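Local coordinates for Ycf54-like protein (Synechocystis sp. PCC 6803, PDB 5M2P), which probably serves as an accessory component of the magnesium protoporphyrin IX monomethylester cyclase, needed for protochlorophyllide formation on the way to chlorophyll, at residues D42-I47 with D103-L108; A5-A10 with A70-N75. All blocks are in the same frame, centred on the assembly; numbering follows the deposited sequence.

In the fold
Both contacts reach the same antiparallel sheet, in which strand 68-73 lies between strands 43-47 and 5-13; their centres are about 9 Å apart. Contact 2 is the pairing of two inner strands, whereas contact 1 lays the C-terminal tail, residues 103-108, against strand 43-47, one of the two outermost strands. The two are joined through the sheet: Val46 N and Ala70 O are 2.8 Å apart and probably hydrogen-bonded, and Asp42 O probably accepts from Ser73 OG at 2.6 Å. A side-chain bridge runs over the face carrying Tyr7, Trp44 and Val46, where Pro104 CG sits 3.6 Å from Tyr7 CZ, so the tail turn and strand 5-13 meet directly.

Contact 1. Residues D42-I47 with D103-L108; sequences DFWQVI and DPLASL
Leu105 buries the most surface here, working its two methyls against Trp44 and its backbone against Val46. CD1 stands squarely over the five-membered ring of the indole, 3.6 Å from its centroid and 1° off the normal, a CH-pi contact. CD2 reaches the six-membered part, 3.6 Å from Trp44 CE3, and then turns to Val46 CG2 at 4.0 Å. The opposite face of the indole is covered by its own chain, at the carbonyl carbon of Asp42.

The tail makes this approach from a type I beta turn, Asp103 to Ala106, reinforced by an Asx turn in which Leu105 N donates to Asp103 OD1. It then runs almost parallel to the edge strand 43-47 of the four-stranded sheet, yet it is not a strand itself. Val46 sets CG1 anti to its backbone N (chi1 -179°), and this methyl lies against the carbonyl oxygens of Leu105 (3.5 Å) and Ala106. Further along, Ser107 OG donates to Ile47 O at 2.7 Å, coming in 41° above the carbonyl plane; that hydroxyl also pairs with Asp109 N. Backbone bonds from Ala106 to Ala50 and from Leu108 to Gln48 hold the tail to the chain following the strand.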
loop_
_atom_site.group_PDB
_atom_site.type_symbol
_atom_site.label_atom_id
_atom_site.label_comp_id
_atom_site.label_asym_id
_atom_site.label_seq_id
_atom_site.Cartn_x
_atom_site.Cartn_y
_atom_site.Cartn_z
ATOM N N ASP A 42 -4.903 9.559 -4.085
ATOM C CA ASP A 42 -3.490 9.479 -3.686
ATOM C C ASP A 42 -3.238 8.268 -2.796
ATOM O O ASP A 42 -2.274 8.253 -2.023
ATOM C CB ASP A 42 -3.041 10.771 -3.003
ATOM C CG ASP A 42 -3.753 11.028 -1.689
ATOM O OD1 ASP A 42 -4.702 10.295 -1.345
ATOM O OD2 ASP A 42 -3.327 11.982 -0.992
ATOM N N PHE A 43 -4.084 7.252 -2.919
ATOM C CA PHE A 43 -3.930 6.007 -2.182
ATOM C C PHE A 43 -4.476 4.909 -3.066
ATOM O O PHE A 43 -5.420 5.133 -3.821
ATOM C CB PHE A 43 -4.674 6.035 -0.823
ATOM C CG PHE A 43 -6.158 6.192 -0.963
ATOM C CD1 PHE A 43 -6.730 7.433 -1.198
ATOM C CD2 PHE A 43 -7.001 5.081 -0.929
ATOM C CE1 PHE A 43 -8.100 7.561 -1.409
ATOM C CE2 PHE A 43 -8.359 5.216 -1.117
ATOM C CZ PHE A 43 -8.914 6.464 -1.346
ATOM N N TRP A 44 -3.893 3.731 -2.939
ATOM C CA TRP A 44 -4.155 2.618 -3.819
ATOM C C TRP A 44 -3.928 1.313 -3.069
ATOM O O TRP A 44 -3.089 1.227 -2.189
ATOM C CB TRP A 44 -3.231 2.651 -5.043
ATOM C CG TRP A 44 -3.147 3.980 -5.749
ATOM C CD1 TRP A 44 -3.901 4.398 -6.798
ATOM C CD2 TRP A 44 -2.266 5.055 -5.430
ATOM N NE1 TRP A 44 -3.548 5.666 -7.141
ATOM C CE2 TRP A 44 -2.541 6.092 -6.328
ATOM C CE3 TRP A 44 -1.265 5.247 -4.468
ATOM C CZ2 TRP A 44 -1.853 7.305 -6.296
ATOM C CZ3 TRP A 44 -0.587 6.445 -4.439
ATOM C CH2 TRP A 44 -0.875 7.449 -5.358
ATOM N N GLN A 45 -4.639 0.277 -3.489
ATOM C CA GLN A 45 -4.391 -1.052 -3.035
ATOM C C GLN A 45 -3.749 -1.809 -4.185
ATOM O O GLN A 45 -4.300 -1.832 -5.300
ATOM C CB GLN A 45 -5.694 -1.704 -2.574
ATOM C CG GLN A 45 -5.509 -3.158 -2.149
ATOM C CD GLN A 45 -6.668 -3.686 -1.297
ATOM O OE1 GLN A 45 -6.965 -3.145 -0.243
ATOM N NE2 GLN A 45 -7.293 -4.758 -1.747
ATOM N N VAL A 46 -2.587 -2.394 -3.927
ATOM C CA VAL A 46 -1.784 -3.058 -4.953
ATOM C C VAL A 46 -1.606 -4.499 -4.541
ATOM O O VAL A 46 -1.020 -4.794 -3.513
ATOM C CB VAL A 46 -0.390 -2.385 -5.099
ATOM C CG1 VAL A 46 0.424 -3.076 -6.194
ATOM C CG2 VAL A 46 -0.524 -0.899 -5.395
ATOM N N ILE A 47 -2.094 -5.415 -5.367
ATOM C CA ILE A 47 -1.956 -6.835 -5.114
ATOM C C ILE A 47 -0.545 -7.266 -5.529
ATOM O O ILE A 47 -0.050 -6.884 -6.600
ATOM C CB ILE A 47 -3.003 -7.649 -5.902
ATOM C CG1 ILE A 47 -4.420 -7.254 -5.485
ATOM C CG2 ILE A 47 -2.779 -9.132 -5.676
ATOM C CD1 ILE A 47 -5.505 -7.736 -6.429
ATOM N N ASP A 103 7.458 1.740 -11.441
ATOM C CA ASP A 103 6.023 1.933 -11.307
ATOM C C ASP A 103 5.631 1.522 -9.899
ATOM O O ASP A 103 5.580 0.328 -9.578
ATOM C CB ASP A 103 5.266 1.074 -12.314
ATOM C CG ASP A 103 3.767 1.267 -12.232
ATOM O OD1 ASP A 103 3.277 1.957 -11.301
ATOM O OD2 ASP A 103 3.076 0.709 -13.109
ATOM N N PRO A 104 5.350 2.504 -9.047
ATOM C CA PRO A 104 5.074 2.185 -7.658
ATOM C C PRO A 104 3.809 1.339 -7.466
ATOM O O PRO A 104 3.655 0.706 -6.412
ATOM C CB PRO A 104 4.910 3.572 -6.990
ATOM C CG PRO A 104 4.591 4.486 -8.106
ATOM C CD PRO A 104 5.316 3.949 -9.296
ATOM N N LEU A 105 2.908 1.352 -8.442
ATOM C CA LEU A 105 1.634 0.656 -8.354
ATOM C C LEU A 105 1.572 -0.655 -9.122
ATOM O O LEU A 105 0.524 -1.285 -9.162
ATOM C CB LEU A 105 0.491 1.575 -8.800
ATOM C CG LEU A 105 0.494 2.928 -8.085
ATOM C CD1 LEU A 105 -0.681 3.755 -8.581
ATOM C CD2 LEU A 105 0.466 2.814 -6.555
ATOM N N ALA A 106 2.688 -1.099 -9.687
ATOM C CA ALA A 106 2.678 -2.331 -10.485
ATOM C C ALA A 106 2.531 -3.559 -9.590
ATOM O O ALA A 106 3.090 -3.615 -8.493
ATOM C CB ALA A 106 3.947 -2.452 -11.313
ATOM N N SER A 107 1.793 -4.543 -10.106
ATOM C CA SER A 107 1.635 -5.854 -9.509
ATOM C C SER A 107 2.573 -6.844 -10.190
ATOM O O SER A 107 2.872 -6.716 -11.395
ATOM C CB SER A 107 0.198 -6.322 -9.660
ATOM O OG SER A 107 0.066 -7.645 -9.152
ATOM N N LEU A 108 2.988 -7.859 -9.438
ATOM C CA LEU A 108 3.804 -8.925 -10.015
ATOM C C LEU A 108 2.957 -9.987 -10.657
ATOM O O LEU A 108 3.480 -10.845 -11.371
ATOM C CB LEU A 108 4.650 -9.595 -8.954
ATOM C CG LEU A 108 5.761 -8.692 -8.421
ATOM C CD1 LEU A 108 6.430 -9.301 -7.208
ATOM C CD2 LEU A 108 6.799 -8.376 -9.515
#

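Contact 2. Residues A5-A10 with A70-N75; sequences ATYYYA and AIVSTN
Tyr7 and Thr74 lie side by side where the two strands end their pairing, with Thr74 CG2 over one face of the tyrosine ring, 3.9 Å from its centroid in a CH-pi contact. The methyl sits off-centre, nearest Tyr7 CE2 at 3.5 Å. Thr74 has its OG1 between the backbone N and the carbonyl carbon (chi1 54°), which leaves CG2 beside the N and against the ring. Val72 CG1 meets the same ring at CD2, 3.8 Å away, and Trp44 also packs on Tyr7.

Tyr8 goes to the other face of the sheet, with Ser73, Ala10 and Ile71. Its CG lies beside its own backbone N (chi1 -55°), and the ring presents its edge to Thr74 O, 3.8 Å from CE2; Lys76 and Ile79 pack on this tyrosine. Tyr9 returns to the face of Val72, but its ring leads off toward Phe51 and Phe94.

Between the two faces runs an antiparallel ladder. Tyr8 and Ser73 form one hydrogen-bonded pair, with Tyr8 N to Ser73 O at 2.8 Å and 169°, and Ala10 and Ile71 form the next; Tyr9 and Val72 make the non-hydrogen-bonded pair between them. Past the ladder a water donates to Thr6 O (2.7 Å) and Thr74 O, spanning the strands as they part. Ser73 OG accepts from Asn75 N in an ST turn and is hydrogen-bonded to Asp42 O; Asn75 is the N-cap of helix 76-86. Straight backbone bonds therefore fix the register, and apolar side-chain packing carries the contact outward, Tyr8 to helix 76-86 and Tyr7 to Pro104 of the tail.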
loop_
_atom_site.group_PDB
_atom_site.type_symbol
_atom_site.label_atom_id
_atom_site.label_comp_id
_atom_site.label_asym_id
_atom_site.label_seq_id
_atom_site.Cartn_x
_atom_site.Cartn_y
_atom_site.Cartn_z
ATOM N N ALA A 5 8.434 11.080 -6.017
ATOM C CA ALA A 5 7.652 11.277 -4.802
ATOM C C ALA A 5 7.986 10.183 -3.787
ATOM O O ALA A 5 8.477 9.103 -4.148
ATOM C CB ALA A 5 6.177 11.215 -5.152
ATOM N N THR A 6 7.709 10.451 -2.520
ATOM C CA THR A 6 7.776 9.460 -1.446
ATOM C C THR A 6 6.431 8.772 -1.330
ATOM O O THR A 6 5.383 9.399 -1.141
ATOM C CB THR A 6 8.152 10.047 -0.066
ATOM O OG1 THR A 6 9.375 10.783 -0.170
ATOM C CG2 THR A 6 8.357 8.972 0.962
ATOM N N TYR A 7 6.495 7.448 -1.419
ATOM C CA TYR A 7 5.362 6.581 -1.205
ATOM C C TYR A 7 5.503 5.851 0.106
ATOM O O TYR A 7 6.590 5.388 0.469
ATOM C CB TYR A 7 5.240 5.537 -2.336
ATOM C CG TYR A 7 4.924 6.183 -3.663
ATOM C CD1 TYR A 7 5.911 6.804 -4.426
ATOM C CD2 TYR A 7 3.624 6.214 -4.143
ATOM C CE1 TYR A 7 5.597 7.458 -5.611
ATOM C CE2 TYR A 7 3.308 6.860 -5.327
ATOM C CZ TYR A 7 4.302 7.483 -6.051
ATOM O OH TYR A 7 3.980 8.129 -7.232
ATOM N N TYR A 8 4.392 5.745 0.834
ATOM C CA TYR A 8 4.335 5.059 2.101
ATOM C C TYR A 8 3.471 3.833 1.896
ATOM O O TYR A 8 2.503 3.893 1.139
ATOM C CB TYR A 8 3.716 5.985 3.182
ATOM C CG TYR A 8 4.449 7.274 3.293
ATOM C CD1 TYR A 8 5.597 7.370 4.058
ATOM C CD2 TYR A 8 4.046 8.385 2.578
ATOM C CE1 TYR A 8 6.317 8.544 4.104
ATOM C CE2 TYR A 8 4.760 9.567 2.610
ATOM C CZ TYR A 8 5.907 9.642 3.365
ATOM O OH TYR A 8 6.634 10.811 3.412
ATOM N N TYR A 9 3.783 2.736 2.587
ATOM C CA TYR A 9 3.030 1.516 2.403
ATOM C C TYR A 9 2.766 0.805 3.714
ATOM O O TYR A 9 3.545 0.893 4.671
ATOM C CB TYR A 9 3.710 0.545 1.405
ATOM C CG TYR A 9 4.986 -0.081 1.913
ATOM C CD1 TYR A 9 4.954 -1.215 2.727
ATOM C CD2 TYR A 9 6.228 0.495 1.663
ATOM C CE1 TYR A 9 6.111 -1.755 3.246
ATOM C CE2 TYR A 9 7.404 -0.061 2.151
ATOM C CZ TYR A 9 7.340 -1.182 2.962
ATOM O OH TYR A 9 8.490 -1.705 3.489
ATOM N N ALA A 10 1.670 0.053 3.672
ATOM C CA ALA A 10 1.337 -0.960 4.668
ATOM C C ALA A 10 1.117 -2.266 3.894
ATOM O O ALA A 10 0.233 -2.326 3.055
ATOM C CB ALA A 10 0.075 -0.560 5.433
ATOM N N ALA A 70 -0.471 -4.521 -0.725
ATOM C CA ALA A 70 -0.133 -3.276 -0.047
ATOM C C ALA A 70 -1.212 -2.233 -0.183
ATOM O O ALA A 70 -1.824 -2.059 -1.241
ATOM C CB ALA A 70 1.178 -2.714 -0.606
ATOM N N ILE A 71 -1.360 -1.443 0.873
ATOM C CA ILE A 71 -1.995 -0.145 0.782
ATOM C C ILE A 71 -0.865 0.870 0.655
ATOM O O ILE A 71 0.048 0.905 1.476
ATOM C CB ILE A 71 -2.883 0.167 2.005
ATOM C CG1 ILE A 71 -3.840 -0.990 2.316
ATOM C CG2 ILE A 71 -3.645 1.456 1.771
ATOM C CD1 ILE A 71 -4.746 -1.382 1.193
ATOM N N VAL A 72 -0.908 1.641 -0.416
ATOM C CA VAL A 72 0.150 2.594 -0.778
ATOM C C VAL A 72 -0.468 3.969 -0.825
ATOM O O VAL A 72 -1.563 4.151 -1.341
ATOM C CB VAL A 72 0.716 2.238 -2.171
ATOM C CG1 VAL A 72 1.814 3.208 -2.598
ATOM C CG2 VAL A 72 1.191 0.801 -2.166
ATOM N N SER A 73 0.263 4.969 -0.352
ATOM C CA SER A 73 -0.214 6.338 -0.488
ATOM C C SER A 73 0.936 7.305 -0.457
ATOM O O SER A 73 1.954 7.047 0.180
ATOM C CB SER A 73 -1.153 6.686 0.675
ATOM O OG SER A 73 -1.738 7.957 0.548
ATOM N N THR A 74 0.768 8.458 -1.116
ATOM C CA THR A 74 1.687 9.577 -0.958
ATOM C C THR A 74 1.344 10.432 0.266
ATOM O O THR A 74 2.065 11.364 0.560
ATOM C CB THR A 74 1.739 10.431 -2.222
ATOM O OG1 THR A 74 0.397 10.805 -2.554
ATOM C CG2 THR A 74 2.384 9.645 -3.368
ATOM N N ASN A 75 0.250 10.079 0.950
ATOM C CA ASN A 75 -0.176 10.764 2.167
ATOM C C ASN A 75 0.268 9.965 3.382
ATOM O O ASN A 75 -0.325 8.938 3.701
ATOM C CB ASN A 75 -1.696 10.933 2.157
ATOM C CG ASN A 75 -2.229 11.632 3.395
ATOM O OD1 ASN A 75 -1.521 11.793 4.390
ATOM N ND2 ASN A 75 -3.479 12.042 3.338
HETATM O O HOH W 1 4.614 11.844 -0.396
#